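PDB 4R5O: quinonprotein alcohol dehydrogenase-like protein from Bacteroides thetaiotaomicron VPI-5482, which is of unknown function but binds calcium ions and joins an immunoglobulin-like beta-sandwich domain to a seven-bladed beta-propeller of the YVTN repeat family. Local coordinates for residues Leu156-Phe167 with Asn179-Leu190. Numbering follows the deposited sequence.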
loop_
_atom_site.group_PDB
_atom_site.type_symbol
_atom_site.label_atom_id
_atom_site.label_comp_id
_atom_site.label_asym_id
_atom_site.label_seq_id
_atom_site.Cartn_x
_atom_site.Cartn_y
_atom_site.Cartn_z
ATOM N N LEU A 156 -6.455 -5.812 -2.693
ATOM C CA LEU A 156 -7.197 -7.055 -2.576
ATOM C C LEU A 156 -6.812 -7.690 -1.263
ATOM O O LEU A 156 -5.626 -7.964 -1.051
ATOM C CB LEU A 156 -6.962 -8.012 -3.771
ATOM C CG LEU A 156 -7.533 -9.424 -3.635
ATOM C CD1 LEU A 156 -9.038 -9.416 -3.711
ATOM C CD2 LEU A 156 -6.982 -10.315 -4.702
ATOM N N VAL A 157 -7.809 -7.920 -0.379
ATOM C CA VAL A 157 -7.589 -8.545 0.925
ATOM C C VAL A 157 -7.903 -10.046 0.784
ATOM O O VAL A 157 -9.004 -10.434 0.390
ATOM C CB VAL A 157 -8.396 -7.866 2.079
ATOM C CG1 VAL A 157 -8.048 -8.483 3.420
ATOM C CG2 VAL A 157 -8.143 -6.358 2.136
ATOM N N GLY A 158 -6.912 -10.872 1.060
ATOM C CA GLY A 158 -7.054 -12.320 1.053
ATOM C C GLY A 158 -7.477 -12.715 2.447
ATOM O O GLY A 158 -6.654 -12.713 3.366
ATOM N N THR A 159 -8.789 -12.932 2.632
ATOM C CA THR A 159 -9.375 -13.204 3.935
ATOM C C THR A 159 -10.437 -14.291 3.804
ATOM O O THR A 159 -11.059 -14.405 2.759
ATOM C CB THR A 159 -9.946 -11.897 4.536
ATOM O OG1 THR A 159 -10.561 -12.178 5.795
ATOM C CG2 THR A 159 -10.891 -11.178 3.615
ATOM N N SER A 160 -10.626 -15.092 4.875
ATOM C CA SER A 160 -11.594 -16.195 4.882
ATOM C C SER A 160 -13.038 -15.664 5.071
ATOM O O SER A 160 -13.983 -16.402 4.816
ATOM C CB SER A 160 -11.241 -17.218 5.953
ATOM O OG SER A 160 -11.216 -16.600 7.226
ATOM N N THR A 161 -13.206 -14.365 5.423
ATOM C CA THR A 161 -14.521 -13.727 5.576
ATOM C C THR A 161 -15.109 -13.412 4.188
ATOM O O THR A 161 -14.523 -12.685 3.378
ATOM C CB THR A 161 -14.445 -12.475 6.443
ATOM O OG1 THR A 161 -13.779 -12.811 7.654
ATOM C CG2 THR A 161 -15.829 -11.907 6.766
ATOM N N SER A 162 -16.312 -13.943 3.961
ATOM C CA SER A 162 -17.089 -13.812 2.741
ATOM C C SER A 162 -17.824 -12.477 2.634
ATOM O O SER A 162 -17.706 -11.816 1.616
ATOM C CB SER A 162 -18.115 -14.935 2.695
ATOM O OG SER A 162 -18.993 -14.852 1.587
ATOM N N ASN A 163 -18.607 -12.100 3.648
ATOM C CA ASN A 163 -19.471 -10.913 3.636
ATOM C C ASN A 163 -18.753 -9.688 4.187
ATOM O O ASN A 163 -19.045 -9.185 5.266
ATOM C CB ASN A 163 -20.751 -11.187 4.443
ATOM C CG ASN A 163 -20.554 -11.646 5.861
ATOM O OD1 ASN A 163 -19.560 -12.307 6.216
ATOM N ND2 ASN A 163 -21.542 -11.329 6.685
ATOM N N ARG A 164 -17.828 -9.195 3.403
ATOM C CA ARG A 164 -17.034 -8.008 3.675
ATOM C C ARG A 164 -16.429 -7.513 2.382
ATOM O O ARG A 164 -16.430 -8.243 1.401
ATOM C CB ARG A 164 -15.947 -8.264 4.718
ATOM C CG ARG A 164 -14.957 -9.352 4.335
ATOM C CD ARG A 164 -13.667 -9.163 5.087
ATOM N NE ARG A 164 -13.017 -7.929 4.688
ATOM C CZ ARG A 164 -11.906 -7.451 5.220
ATOM N NH1 ARG A 164 -11.316 -8.088 6.231
ATOM N NH2 ARG A 164 -11.383 -6.317 4.761
ATOM N N ASP A 165 -15.933 -6.286 2.365
ATOM C CA ASP A 165 -15.256 -5.733 1.209
ATOM C C ASP A 165 -13.876 -6.381 1.094
ATOM O O ASP A 165 -13.147 -6.490 2.092
ATOM C CB ASP A 165 -15.164 -4.186 1.309
ATOM C CG ASP A 165 -16.505 -3.469 1.140
ATOM O OD1 ASP A 165 -17.457 -4.095 0.623
ATOM O OD2 ASP A 165 -16.590 -2.281 1.496
ATOM N N HIS A 166 -13.541 -6.869 -0.114
ATOM C CA HIS A 166 -12.228 -7.476 -0.376
ATOM C C HIS A 166 -11.381 -6.564 -1.267
ATOM O O HIS A 166 -10.162 -6.519 -1.135
ATOM C CB HIS A 166 -12.371 -8.853 -1.019
ATOM C CG HIS A 166 -13.280 -9.752 -0.257
ATOM N ND1 HIS A 166 -14.594 -9.962 -0.663
ATOM C CD2 HIS A 166 -13.072 -10.393 0.912
ATOM C CE1 HIS A 166 -15.115 -10.784 0.229
ATOM N NE2 HIS A 166 -14.242 -11.063 1.204
ATOM N N PHE A 167 -12.033 -5.822 -2.149
ATOM C CA PHE A 167 -11.336 -4.965 -3.090
ATOM C C PHE A 167 -11.562 -3.501 -2.733
ATOM O O PHE A 167 -12.698 -3.072 -2.558
ATOM C CB PHE A 167 -11.828 -5.277 -4.515
ATOM C CG PHE A 167 -11.024 -4.622 -5.601
ATOM C CD1 PHE A 167 -9.923 -5.267 -6.155
ATOM C CD2 PHE A 167 -11.373 -3.365 -6.082
ATOM C CE1 PHE A 167 -9.174 -4.657 -7.156
ATOM C CE2 PHE A 167 -10.608 -2.746 -7.067
ATOM C CZ PHE A 167 -9.518 -3.399 -7.603
ATOM N N ASN A 179 -13.426 3.877 -3.089
ATOM C CA ASN A 179 -14.487 2.881 -3.156
ATOM C C ASN A 179 -13.973 1.516 -2.691
ATOM O O ASN A 179 -12.764 1.326 -2.543
ATOM C CB ASN A 179 -14.993 2.810 -4.618
ATOM C CG ASN A 179 -16.338 2.200 -4.843
ATOM O OD1 ASN A 179 -17.066 1.880 -3.896
ATOM N ND2 ASN A 179 -16.697 2.045 -6.119
ATOM N N SER A 180 -14.898 0.581 -2.435
ATOM C CA SER A 180 -14.613 -0.799 -2.030
ATOM C C SER A 180 -15.826 -1.692 -2.326
ATOM O O SER A 180 -16.951 -1.192 -2.475
ATOM C CB SER A 180 -14.215 -0.892 -0.563
ATOM O OG SER A 180 -15.259 -0.453 0.286
ATOM N N ALA A 181 -15.593 -3.002 -2.459
ATOM C CA ALA A 181 -16.657 -3.953 -2.773
ATOM C C ALA A 181 -16.292 -5.370 -2.369
ATOM O O ALA A 181 -15.132 -5.684 -2.113
ATOM C CB ALA A 181 -16.968 -3.928 -4.264
ATOM N N VAL A 182 -17.310 -6.219 -2.318
ATOM C CA VAL A 182 -17.237 -7.644 -2.022
ATOM C C VAL A 182 -16.849 -8.356 -3.293
ATOM O O VAL A 182 -17.338 -7.987 -4.358
ATOM C CB VAL A 182 -18.619 -8.132 -1.472
ATOM C CG1 VAL A 182 -18.658 -9.642 -1.240
ATOM C CG2 VAL A 182 -19.028 -7.373 -0.218
ATOM N N VAL A 183 -15.962 -9.355 -3.213
ATOM C CA VAL A 183 -15.566 -10.172 -4.370
ATOM C C VAL A 183 -15.783 -11.622 -3.936
ATOM O O VAL A 183 -16.725 -12.276 -4.384
ATOM C CB VAL A 183 -14.134 -9.879 -4.900
ATOM C CG1 VAL A 183 -13.830 -10.706 -6.146
ATOM C CG2 VAL A 183 -13.933 -8.394 -5.184
ATOM N N GLY A 184 -14.977 -12.064 -2.983
ATOM C CA GLY A 184 -15.074 -13.388 -2.390
ATOM C C GLY A 184 -13.973 -13.638 -1.385
ATOM O O GLY A 184 -12.955 -12.932 -1.356
ATOM N N ALA A 185 -14.186 -14.651 -0.536
ATOM C CA ALA A 185 -13.222 -15.117 0.450
ATOM C C ALA A 185 -12.065 -15.876 -0.204
ATOM O O ALA A 185 -12.255 -16.532 -1.257
ATOM C CB ALA A 185 -13.916 -16.025 1.451
ATOM N N ASN A 186 -10.865 -15.775 0.427
ATOM C CA ASN A 186 -9.621 -16.492 0.098
ATOM C C ASN A 186 -9.127 -16.186 -1.325
ATOM O O ASN A 186 -8.692 -17.082 -2.058
ATOM C CB ASN A 186 -9.837 -18.004 0.260
ATOM C CG ASN A 186 -10.269 -18.393 1.647
ATOM O OD1 ASN A 186 -11.216 -19.154 1.835
ATOM N ND2 ASN A 186 -9.638 -17.811 2.653
ATOM N N LEU A 187 -9.128 -14.898 -1.679
ATOM C CA LEU A 187 -8.659 -14.411 -2.975
ATOM C C LEU A 187 -7.475 -13.511 -2.731
ATOM O O LEU A 187 -7.627 -12.476 -2.075
ATOM C CB LEU A 187 -9.798 -13.688 -3.722
ATOM C CG LEU A 187 -11.088 -14.480 -3.955
ATOM C CD1 LEU A 187 -12.099 -13.628 -4.612
ATOM C CD2 LEU A 187 -10.846 -15.758 -4.756
ATOM N N SER A 188 -6.285 -13.924 -3.189
ATOM C CA SER A 188 -5.060 -13.166 -2.939
ATOM C C SER A 188 -4.281 -12.808 -4.238
ATOM O O SER A 188 -3.173 -12.265 -4.143
ATOM C CB SER A 188 -4.144 -13.961 -2.016
ATOM O OG SER A 188 -3.767 -15.196 -2.596
ATOM N N GLY A 189 -4.849 -13.096 -5.410
ATOM C CA GLY A 189 -4.192 -12.796 -6.676
ATOM C C GLY A 189 -4.806 -11.593 -7.342
ATOM O O GLY A 189 -5.996 -11.603 -7.639
ATOM N N LEU A 190 -4.020 -10.532 -7.552
ATOM C CA LEU A 190 -4.517 -9.304 -8.179
ATOM C C LEU A 190 -3.665 -8.925 -9.422
ATOM O O LEU A 190 -2.426 -8.960 -9.387
ATOM C CB LEU A 190 -4.534 -8.126 -7.166
ATOM C CG LEU A 190 -5.117 -6.766 -7.655
ATOM C CD1 LEU A 190 -6.588 -6.904 -8.065
ATOM C CD2 LEU A 190 -4.927 -5.672 -6.634
HETATM O O HOH W 1 -10.545 -12.764 -0.202
#
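Phe167 pairs antiparallel with Ala181 at a classic beta bulge: Ala181 O accepts from both His166 N (2.8 Å) and Phe167 N, while Ala181 N returns a bond to Phe167 O. Further along, Asn186 N bonds to Thr159 O, approaching from above the carbonyl plane. The His166 ring bridges the loops between these points. Its CG stands beside the backbone N (chi1 -52°), which lays the imidazole against 182-185, where His166 ND1 accepts from Val183 N in the ring plane (3.0 Å, 175°). His166 NE2 donates to Thr161 O within its own loop (2.7 Å), so the ring is fixed at both ends and its rotation is set. Gly184 O sits over the centre of one face, Arg164 O over the opposite one nearer the rim. A leucine in place of His166 would probably leave Val183 N and Thr161 O without these partners. Ser180 OG donates to Asp165 OD2 (2.6 Å) from above the carboxylate plane. Deeper down, Leu190 CD1 meets the Phe167 ring edge at CE1 (3.5 Å), with Val200 and Ile208 of the next sheet close by. The arrangement ties the 152-158/167-171 loop of one four-stranded antiparallel propeller blade to the connection from its outer strand 177-181 into the next blade.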